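Local atomic coordinates of conserved hypothetical protein BT1257 (Bacteroides thetaiotaomicron, PDB entry 2FG1), a protein that is of unknown function but probably binds ADP-ribose and may hydrolyse ADP-ribose linkages such as those on thymidine in DNA. Residues A[25-37]-A[49-63]. Residues are numbered along the deposited sequence; the frame is centred on the assembly and turned at random.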
ATOM      1  N   THR A  25      -4.157   0.576  -0.716  1.00 17.92           N
ATOM      2  CA  THR A  25      -2.701   0.524  -0.858  1.00 17.99           C
ATOM      3  C   THR A  25      -2.089  -0.250   0.291  1.00 18.11           C
ATOM      4  O   THR A  25      -2.442  -0.017   1.445  1.00 18.64           O
ATOM      5  CB  THR A  25      -2.070   1.931  -0.850  1.00 18.98           C
ATOM      6  OG1 THR A  25      -2.401   2.596   0.378  1.00 19.05           O
ATOM      7  CG2 THR A  25      -2.569   2.772  -2.001  1.00 20.25           C
ATOM      8  N   HIS A  26      -1.139  -1.135  -0.003  1.00 17.72           N
ATOM      9  CA  HIS A  26      -0.433  -1.840   1.066  1.00 17.73           C
ATOM     10  C   HIS A  26       0.991  -2.164   0.617  1.00 18.11           C
ATOM     11  O   HIS A  26       1.301  -2.132  -0.570  1.00 17.91           O
ATOM     12  CB  HIS A  26      -1.218  -3.089   1.481  1.00 18.39           C
ATOM     13  CG  HIS A  26      -1.188  -4.164   0.454  1.00 18.12           C
ATOM     14  ND1 HIS A  26      -0.605  -5.386   0.694  1.00 18.82           N
ATOM     15  CD2 HIS A  26      -1.594  -4.175  -0.838  1.00 18.67           C
ATOM     16  CE1 HIS A  26      -0.674  -6.120  -0.405  1.00 18.70           C
ATOM     17  NE2 HIS A  26      -1.261  -5.406  -1.350  1.00 18.27           N
ATOM     18  N   ILE A  27       1.852  -2.446   1.587  1.00 17.49           N
ATOM     19  CA  ILE A  27       3.274  -2.656   1.335  1.00 18.21           C
ATOM     20  C   ILE A  27       3.596  -4.138   1.222  1.00 18.08           C
ATOM     21  O   ILE A  27       3.356  -4.928   2.157  1.00 18.43           O
ATOM     22  CB  ILE A  27       4.150  -2.014   2.432  1.00 18.17           C
ATOM     23  CG1 ILE A  27       3.977  -0.488   2.434  1.00 18.78           C
ATOM     24  CG2 ILE A  27       5.621  -2.370   2.207  1.00 19.42           C
ATOM     25  CD1 ILE A  27       4.635   0.216   3.630  1.00 18.67           C
ATOM     26  N   CYS A  28       4.154  -4.487   0.064  1.00 17.73           N
ATOM     27  CA  CYS A  28       4.631  -5.821  -0.230  1.00 17.85           C
ATOM     28  C   CYS A  28       6.143  -5.880  -0.134  1.00 17.74           C
ATOM     29  O   CYS A  28       6.848  -4.866  -0.235  1.00 18.22           O
ATOM     30  CB  CYS A  28       4.203  -6.210  -1.651  1.00 18.16           C
ATOM     31  SG  CYS A  28       2.444  -6.321  -1.894  1.00 19.64           S
ATOM     32  N   ASN A  29       6.655  -7.087   0.055  1.00 17.69           N
ATOM     33  CA  ASN A  29       8.098  -7.287   0.033  1.00 17.83           C
ATOM     34  C   ASN A  29       8.626  -7.604  -1.365  1.00 18.24           C
ATOM     35  O   ASN A  29       7.858  -7.875  -2.308  1.00 18.29           O
ATOM     36  CB  ASN A  29       8.504  -8.375   1.026  1.00 17.76           C
ATOM     37  CG  ASN A  29       7.902  -9.705   0.676  1.00 17.48           C
ATOM     38  OD1 ASN A  29       8.355 -10.372  -0.257  1.00 18.02           O
ATOM     39  ND2 ASN A  29       6.835 -10.076   1.379  1.00 18.03           N
ATOM     40  N   ASP A  30       9.949  -7.573  -1.481  1.00 18.18           N
ATOM     41  CA  ASP A  30      10.623  -7.787  -2.763  1.00 18.83           C
ATOM     42  C   ASP A  30      11.119  -9.219  -2.985  1.00 19.23           C
ATOM     43  O   ASP A  30      11.966  -9.445  -3.855  1.00 20.25           O
ATOM     44  CB  ASP A  30      11.769  -6.776  -2.943  1.00 19.22           C
ATOM     45  CG  ASP A  30      12.851  -6.904  -1.885  1.00 18.97           C
ATOM     46  OD1 ASP A  30      12.751  -7.793  -1.008  1.00 18.90           O
ATOM     47  OD2 ASP A  30      13.818  -6.109  -1.947  1.00 20.14           O
ATOM     48  N   ILE A  31      10.601 -10.175  -2.215  1.00 19.61           N
ATOM     49  CA  ILE A  31      10.987 -11.578  -2.409  1.00 20.60           C
ATOM     50  C   ILE A  31       9.816 -12.490  -2.775  1.00 19.78           C
ATOM     51  O   ILE A  31       9.979 -13.707  -2.844  1.00 20.71           O
ATOM     52  CB  ILE A  31      11.803 -12.170  -1.213  1.00 21.17           C
ATOM     53  CG1 ILE A  31      10.944 -12.386   0.035  1.00 21.94           C
ATOM     54  CG2 ILE A  31      13.029 -11.320  -0.914  1.00 23.23           C
ATOM     55  CD1 ILE A  31      11.532 -13.433   1.000  1.00 22.53           C
ATOM     56  N   GLY A  32       8.642 -11.916  -3.020  1.00 19.20           N
ATOM     57  CA  GLY A  32       7.490 -12.708  -3.419  1.00 18.89           C
ATOM     58  C   GLY A  32       6.728 -13.348  -2.271  1.00 18.81           C
ATOM     59  O   GLY A  32       5.865 -14.191  -2.503  1.00 19.38           O
ATOM     60  N   GLY A  33       7.011 -12.946  -1.032  1.00 18.03           N
ATOM     61  CA  GLY A  33       6.301 -13.510   0.125  1.00 17.74           C
ATOM     62  C   GLY A  33       4.925 -12.910   0.297  1.00 17.55           C
ATOM     63  O   GLY A  33       4.771 -11.690   0.221  1.00 18.33           O
ATOM     64  N   TRP A  34       3.920 -13.751   0.534  1.00 17.19           N
ATOM     65  CA  TRP A  34       2.567 -13.262   0.774  1.00 17.57           C
ATOM     66  C   TRP A  34       1.917 -14.213   1.760  1.00 18.49           C
ATOM     67  O   TRP A  34       1.322 -15.220   1.383  1.00 19.26           O
ATOM     68  CB  TRP A  34       1.818 -13.183  -0.560  1.00 17.62           C
ATOM     69  CG  TRP A  34       0.419 -12.612  -0.540  1.00 17.11           C
ATOM     70  CD1 TRP A  34      -0.711 -13.178  -0.009  1.00 17.95           C
ATOM     71  CD2 TRP A  34      -0.003 -11.393  -1.172  1.00 17.12           C
ATOM     72  NE1 TRP A  34      -1.811 -12.376  -0.259  1.00 18.63           N
ATOM     73  CE2 TRP A  34      -1.397 -11.276  -0.968  1.00 17.40           C
ATOM     74  CE3 TRP A  34       0.664 -10.383  -1.875  1.00 17.86           C
ATOM     75  CZ2 TRP A  34      -2.127 -10.184  -1.437  1.00 18.18           C
ATOM     76  CZ3 TRP A  34      -0.071  -9.314  -2.363  1.00 17.92           C
ATOM     77  CH2 TRP A  34      -1.447  -9.226  -2.141  1.00 17.55           C
ATOM     78  N   GLY A  35       2.064 -13.921   3.046  1.00 19.32           N
ATOM     79  CA  GLY A  35       1.582 -14.858   4.055  1.00 20.45           C
ATOM     80  C   GLY A  35       1.369 -14.334   5.463  1.00 21.13           C
ATOM     81  O   GLY A  35       0.983 -15.100   6.338  1.00 20.86           O
ATOM     82  N   LYS A  36       1.621 -13.045   5.685  1.00 21.87           N
ATOM     83  CA  LYS A  36       1.530 -12.470   7.034  1.00 23.14           C
ATOM     84  C   LYS A  36       0.858 -11.111   6.998  1.00 22.84           C
ATOM     85  O   LYS A  36       1.171 -10.291   6.141  1.00 23.71           O
ATOM     86  CB  LYS A  36       2.933 -12.306   7.641  1.00 24.34           C
ATOM     87  CG  LYS A  36       3.766 -13.576   7.680  1.00 27.72           C
ATOM     88  CD  LYS A  36       5.239 -13.293   7.378  1.00 32.78           C
ATOM     89  CE  LYS A  36       6.064 -13.116   8.639  1.00 34.38           C
ATOM     90  NZ  LYS A  36       6.240 -14.408   9.368  1.00 36.24           N
ATOM     91  N   GLY A  37      -0.054 -10.874   7.936  1.00 22.37           N
ATOM     92  CA  GLY A  37      -0.615  -9.534   8.131  1.00 22.05           C
ATOM     93  C   GLY A  37      -1.706  -9.162   7.147  1.00 20.83           C
ATOM     94  O   GLY A  37      -2.588  -9.968   6.865  1.00 21.10           O
ATOM     95  N   PRO A  49      -5.455  -9.790  -5.977  1.00 17.49           N
ATOM     96  CA  PRO A  49      -4.198  -9.122  -5.592  1.00 17.68           C
ATOM     97  C   PRO A  49      -3.038 -10.095  -5.374  1.00 17.27           C
ATOM     98  O   PRO A  49      -1.941  -9.867  -5.881  1.00 17.28           O
ATOM     99  CB  PRO A  49      -4.568  -8.375  -4.301  1.00 17.54           C
ATOM    100  CG  PRO A  49      -6.044  -8.149  -4.422  1.00 18.13           C
ATOM    101  CD  PRO A  49      -6.562  -9.424  -5.065  1.00 17.62           C
ATOM    102  N   GLU A  50      -3.297 -11.183  -4.650  1.00 17.17           N
ATOM    103  CA  GLU A  50      -2.265 -12.176  -4.402  1.00 17.21           C
ATOM    104  C   GLU A  50      -1.770 -12.829  -5.697  1.00 16.59           C
ATOM    105  O   GLU A  50      -0.563 -12.951  -5.925  1.00 16.30           O
ATOM    106  CB  GLU A  50      -2.788 -13.256  -3.452  1.00 17.19           C
ATOM    107  CG  GLU A  50      -1.751 -14.355  -3.198  1.00 17.36           C
ATOM    108  CD  GLU A  50      -2.227 -15.431  -2.249  1.00 17.73           C
ATOM    109  OE1 GLU A  50      -3.290 -15.279  -1.595  1.00 18.05           O
ATOM    110  OE2 GLU A  50      -1.516 -16.457  -2.170  1.00 17.60           O
ATOM    111  N   GLU A  51      -2.709 -13.249  -6.539  1.00 16.71           N
ATOM    112  CA  GLU A  51      -2.323 -13.956  -7.761  1.00 17.10           C
ATOM    113  C   GLU A  51      -1.522 -13.054  -8.702  1.00 16.63           C
ATOM    114  O   GLU A  51      -0.518 -13.475  -9.282  1.00 16.78           O
ATOM    115  CB  GLU A  51      -3.533 -14.576  -8.453  1.00 17.62           C
ATOM    116  CG  GLU A  51      -3.177 -15.250  -9.800  1.00 18.17           C
ATOM    117  CD  GLU A  51      -2.217 -16.431  -9.685  1.00 20.27           C
ATOM    118  OE1 GLU A  51      -1.897 -16.868  -8.548  1.00 22.03           O
ATOM    119  OE2 GLU A  51      -1.791 -16.939 -10.748  1.00 17.82           O
ATOM    120  N   ALA A  52      -1.954 -11.803  -8.827  1.00 16.79           N
ATOM    121  CA  ALA A  52      -1.238 -10.844  -9.648  1.00 16.87           C
ATOM    122  C   ALA A  52       0.175 -10.628  -9.116  1.00 16.82           C
ATOM    123  O   ALA A  52       1.135 -10.565  -9.883  1.00 16.85           O
ATOM    124  CB  ALA A  52      -2.016  -9.531  -9.726  1.00 17.57           C
ATOM    125  N   TYR A  53       0.293 -10.508  -7.791  1.00 16.75           N
ATOM    126  CA  TYR A  53       1.602 -10.298  -7.172  1.00 16.87           C
ATOM    127  C   TYR A  53       2.530 -11.504  -7.380  1.00 15.97           C
ATOM    128  O   TYR A  53       3.708 -11.344  -7.697  1.00 16.71           O
ATOM    129  CB  TYR A  53       1.418 -10.026  -5.677  1.00 17.79           C
ATOM    130  CG  TYR A  53       2.698  -9.989  -4.884  1.00 17.09           C
ATOM    131  CD1 TYR A  53       3.491  -8.848  -4.848  1.00 17.72           C
ATOM    132  CD2 TYR A  53       3.107 -11.100  -4.153  1.00 17.64           C
ATOM    133  CE1 TYR A  53       4.669  -8.819  -4.109  1.00 17.19           C
ATOM    134  CE2 TYR A  53       4.271 -11.078  -3.408  1.00 17.95           C
ATOM    135  CZ  TYR A  53       5.045  -9.943  -3.390  1.00 18.14           C
ATOM    136  OH  TYR A  53       6.199  -9.957  -2.633  1.00 18.58           O
ATOM    137  N   ARG A  54       2.001 -12.707  -7.184  1.00 16.39           N
ATOM    138  CA  ARG A  54       2.814 -13.907  -7.351  1.00 16.40           C
ATOM    139  C   ARG A  54       3.267 -14.083  -8.808  1.00 16.46           C
ATOM    140  O   ARG A  54       4.407 -14.459  -9.070  1.00 16.30           O
ATOM    141  CB  ARG A  54       2.054 -15.128  -6.848  1.00 17.01           C
ATOM    142  CG  ARG A  54       1.862 -15.111  -5.327  1.00 16.98           C
ATOM    143  CD  ARG A  54       1.507 -16.491  -4.827  1.00 17.57           C
ATOM    144  NE  ARG A  54       1.044 -16.551  -3.437  1.00 16.95           N
ATOM    145  CZ  ARG A  54       1.817 -16.565  -2.344  1.00 15.97           C
ATOM    146  NH1 ARG A  54       3.138 -16.425  -2.430  1.00 16.14           N
ATOM    147  NH2 ARG A  54       1.238 -16.705  -1.155  1.00 16.74           N
ATOM    148  N   GLN A  55       2.396 -13.734  -9.756  1.00 16.18           N
ATOM    149  CA  GLN A  55       2.800 -13.762 -11.170  1.00 16.77           C
ATOM    150  C   GLN A  55       3.843 -12.695 -11.457  1.00 16.41           C
ATOM    151  O   GLN A  55       4.786 -12.911 -12.217  1.00 16.53           O
ATOM    152  CB  GLN A  55       1.604 -13.598 -12.110  1.00 16.82           C
ATOM    153  CG  GLN A  55       0.694 -14.818 -12.140  1.00 16.85           C
ATOM    154  CD  GLN A  55      -0.276 -14.814 -13.307  1.00 16.33           C
ATOM    155  OE1 GLN A  55       0.013 -14.242 -14.368  1.00 17.39           O
ATOM    156  NE2 GLN A  55      -1.415 -15.479 -13.133  1.00 16.39           N
ATOM    157  N   TRP A  56       3.679 -11.528 -10.842  1.00 16.94           N
ATOM    158  CA  TRP A  56       4.662 -10.460 -10.978  1.00 17.09           C
ATOM    159  C   TRP A  56       6.051 -10.902 -10.488  1.00 17.36           C
ATOM    160  O   TRP A  56       7.063 -10.700 -11.175  1.00 17.36           O
ATOM    161  CB  TRP A  56       4.154  -9.236 -10.217  1.00 17.69           C
ATOM    162  CG  TRP A  56       4.935  -7.965 -10.353  1.00 18.08           C
ATOM    163  CD1 TRP A  56       5.844  -7.624 -11.321  1.00 18.79           C
ATOM    164  CD2 TRP A  56       4.826  -6.841  -9.486  1.00 18.48           C
ATOM    165  NE1 TRP A  56       6.330  -6.353 -11.079  1.00 19.89           N
ATOM    166  CE2 TRP A  56       5.713  -5.851  -9.962  1.00 18.74           C
ATOM    167  CE3 TRP A  56       4.075  -6.581  -8.335  1.00 18.80           C
ATOM    168  CZ2 TRP A  56       5.858  -4.609  -9.331  1.00 19.92           C
ATOM    169  CZ3 TRP A  56       4.215  -5.343  -7.716  1.00 19.36           C
ATOM    170  CH2 TRP A  56       5.094  -4.374  -8.222  1.00 18.84           C
ATOM    171  N   TYR A  57       6.094 -11.555  -9.326  1.00 17.30           N
ATOM    172  CA  TYR A  57       7.356 -12.059  -8.795  1.00 17.86           C
ATOM    173  C   TYR A  57       8.039 -12.986  -9.791  1.00 18.56           C
ATOM    174  O   TYR A  57       9.246 -12.883 -10.034  1.00 18.67           O
ATOM    175  CB  TYR A  57       7.145 -12.791  -7.458  1.00 18.64           C
ATOM    176  CG  TYR A  57       8.413 -13.470  -7.001  1.00 18.67           C
ATOM    177  CD1 TYR A  57       9.478 -12.724  -6.503  1.00 20.17           C
ATOM    178  CD2 TYR A  57       8.569 -14.852  -7.105  1.00 20.04           C
ATOM    179  CE1 TYR A  57      10.654 -13.324  -6.103  1.00 20.93           C
ATOM    180  CE2 TYR A  57       9.764 -15.465  -6.714  1.00 20.87           C
ATOM    181  CZ  TYR A  57      10.793 -14.684  -6.212  1.00 20.19           C
ATOM    182  OH  TYR A  57      11.988 -15.261  -5.806  1.00 22.64           O
ATOM    183  N   LYS A  58       7.276 -13.898 -10.368  1.00 18.05           N
ATOM    184  CA  LYS A  58       7.860 -14.830 -11.334  1.00 19.29           C
ATOM    185  C   LYS A  58       8.296 -14.192 -12.637  1.00 19.31           C
ATOM    186  O   LYS A  58       9.282 -14.621 -13.238  1.00 20.03           O
ATOM    187  CB  LYS A  58       6.898 -15.958 -11.594  1.00 19.34           C
ATOM    188  CG  LYS A  58       6.896 -16.898 -10.433  1.00 21.14           C
ATOM    189  CD  LYS A  58       6.137 -18.111 -10.743  1.00 22.13           C
ATOM    190  CE  LYS A  58       6.300 -19.128  -9.628  1.00 20.57           C
ATOM    191  NZ  LYS A  58       5.183 -20.081  -9.759  1.00 20.85           N
ATOM    192  N   SER A  59       7.588 -13.155 -13.071  1.00 18.67           N
ATOM    193  CA  SER A  59       7.934 -12.464 -14.309  1.00 19.26           C
ATOM    194  C   SER A  59       9.261 -11.714 -14.175  1.00 20.61           C
ATOM    195  O   SER A  59       9.993 -11.537 -15.159  1.00 20.86           O
ATOM    196  CB  SER A  59       6.818 -11.487 -14.702  1.00 19.33           C
ATOM    197  OG  SER A  59       6.861 -10.301 -13.914  1.00 20.20           O
ATOM    198  N   GLN A  60       9.540 -11.232 -12.960  1.00 21.19           N
ATOM    199  CA  GLN A  60      10.679 -10.344 -12.675  1.00 23.19           C
ATOM    200  C   GLN A  60      10.718  -9.126 -13.593  1.00 23.45           C
ATOM    201  O   GLN A  60      11.797  -8.593 -13.913  1.00 24.36           O
ATOM    202  CB  GLN A  60      12.010 -11.115 -12.638  1.00 23.85           C
ATOM    203  CG  GLN A  60      12.205 -11.890 -11.327  1.00 25.36           C
ATOM    204  CD  GLN A  60      12.344 -10.977 -10.106  1.00 27.58           C
ATOM    205  OE1 GLN A  60      13.194 -10.074 -10.081  1.00 30.18           O
ATOM    206  NE2 GLN A  60      11.516 -11.213  -9.088  1.00 26.09           N
ATOM    207  N   GLU A  61       9.536  -8.674 -13.998  0.50 23.51           N
ATOM    208  CA  GLU A  61       9.407  -7.490 -14.829  0.50 23.65           C
ATOM    209  C   GLU A  61       9.097  -6.289 -13.953  0.50 23.59           C
ATOM    210  O   GLU A  61       7.970  -6.117 -13.475  0.50 23.38           O
ATOM    211  CB  GLU A  61       8.345  -7.703 -15.903  0.50 23.89           C
ATOM    212  CG  GLU A  61       8.778  -8.719 -16.947  0.50 24.56           C
ATOM    213  CD  GLU A  61       7.633  -9.251 -17.781  0.50 26.14           C
ATOM    214  OE1 GLU A  61       6.641  -8.518 -17.980  0.50 27.66           O
ATOM    215  OE2 GLU A  61       7.733 -10.407 -18.241  0.50 26.47           O
ATOM    216  N   GLU A  62      10.132  -5.482 -13.727  1.00 23.49           N
ATOM    217  CA  GLU A  62      10.083  -4.340 -12.801  0.60 23.86           C
ATOM    218  C   GLU A  62       9.583  -4.765 -11.415  1.00 23.07           C
ATOM    219  O   GLU A  62       8.758  -4.087 -10.805  1.00 22.81           O
ATOM    220  CB  GLU A  62       9.233  -3.192 -13.372  0.60 24.05           C
ATOM    221  CG  GLU A  62       9.744  -2.647 -14.701  0.60 26.31           C
ATOM    222  CD  GLU A  62       8.801  -1.639 -15.341  0.60 26.14           C
ATOM    223  OE1 GLU A  62       8.363  -0.688 -14.653  0.60 30.30           O
ATOM    224  OE2 GLU A  62       8.507  -1.793 -16.542  0.60 29.77           O
ATOM    225  N   PHE A  63      10.083  -5.896 -10.929  1.00 21.80           N
ATOM    226  CA  PHE A  63       9.749  -6.365  -9.595  1.00 21.08           C
ATOM    227  C   PHE A  63      10.817  -5.823  -8.659  1.00 21.43           C
ATOM    228  O   PHE A  63      11.724  -6.542  -8.226  1.00 22.46           O
ATOM    229  CB  PHE A  63       9.658  -7.895  -9.535  1.00 20.71           C
ATOM    230  CG  PHE A  63       9.001  -8.403  -8.281  1.00 19.66           C
ATOM    231  CD1 PHE A  63       7.613  -8.499  -8.203  1.00 19.15           C
ATOM    232  CD2 PHE A  63       9.762  -8.769  -7.175  1.00 20.43           C
ATOM    233  CE1 PHE A  63       7.001  -8.941  -7.049  1.00 19.29           C
ATOM    234  CE2 PHE A  63       9.158  -9.219  -6.018  1.00 21.13           C
ATOM    235  CZ  PHE A  63       7.779  -9.310  -5.952  1.00 20.35           C
TER
HETATM  236  O   HOH W   1      12.786 -10.085  -6.453  1.00 29.10           O
HETATM  237  O   HOH W   2       5.307 -15.810  -4.518  1.00 13.04           O
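Trp34 lies against the first turns of helix 48-59, one indole face covered by the backbone and aliphatic stem of Glu50. Glu50 CG sits over the five-membered ring, 3.6 Å from its centroid, while the far rim reaches Pro49, with Trp34 CH2 3.9 Å from Pro49 CB. The indole swings onto the helix because Trp34 CG is anti to the backbone N (chi1 -176°). Beside it, Trp34 CE3 meets Tyr53 CD2 at 3.4 Å, the two ring planes inclined at 41°. Trp34 NE1 and Glu50 OE1 both hydrogen-bond to Ser43 OG, which satisfies the polar edge of the indole. With an alanine here, the Glu50 stem and the Tyr53 ring would probably face a gap, and Ser43 would lose the indole N-H donor.

Tyr53 continues the packed wall to the end of strand 22-29: Cys28 CB touches Tyr53 CE1, and Tyr53 OH donates to Asn29 O at 2.7 Å, from above the carbonyl plane. Asn29 OD1 in turn accepts Ile31 N, an Asx turn, and also Gly33 N, each in its carbonyl plane, and Asn29 ND2 returns a bond to Gly33 O, which fixes the bend of the loop. At that bend Gly32 CA lies over the Tyr57 ring, where a side chain would collide with it.

The outer side is looser and wetter. Arg54 grips Glu50 OE2 through NE and NH2 and lays one guanidinium face on Trp34 CB; one water joins Arg54 NH1 to Gly32 O, and another joins Gln60 NE2 to Asp30 O. Helix 48-59 thus backs the glycine-rich loop between strand 22-29 and helix 38-45, consistent with the macrodomain fold, in whose relatives the corresponding loop helps line the ADP-ribose pocket.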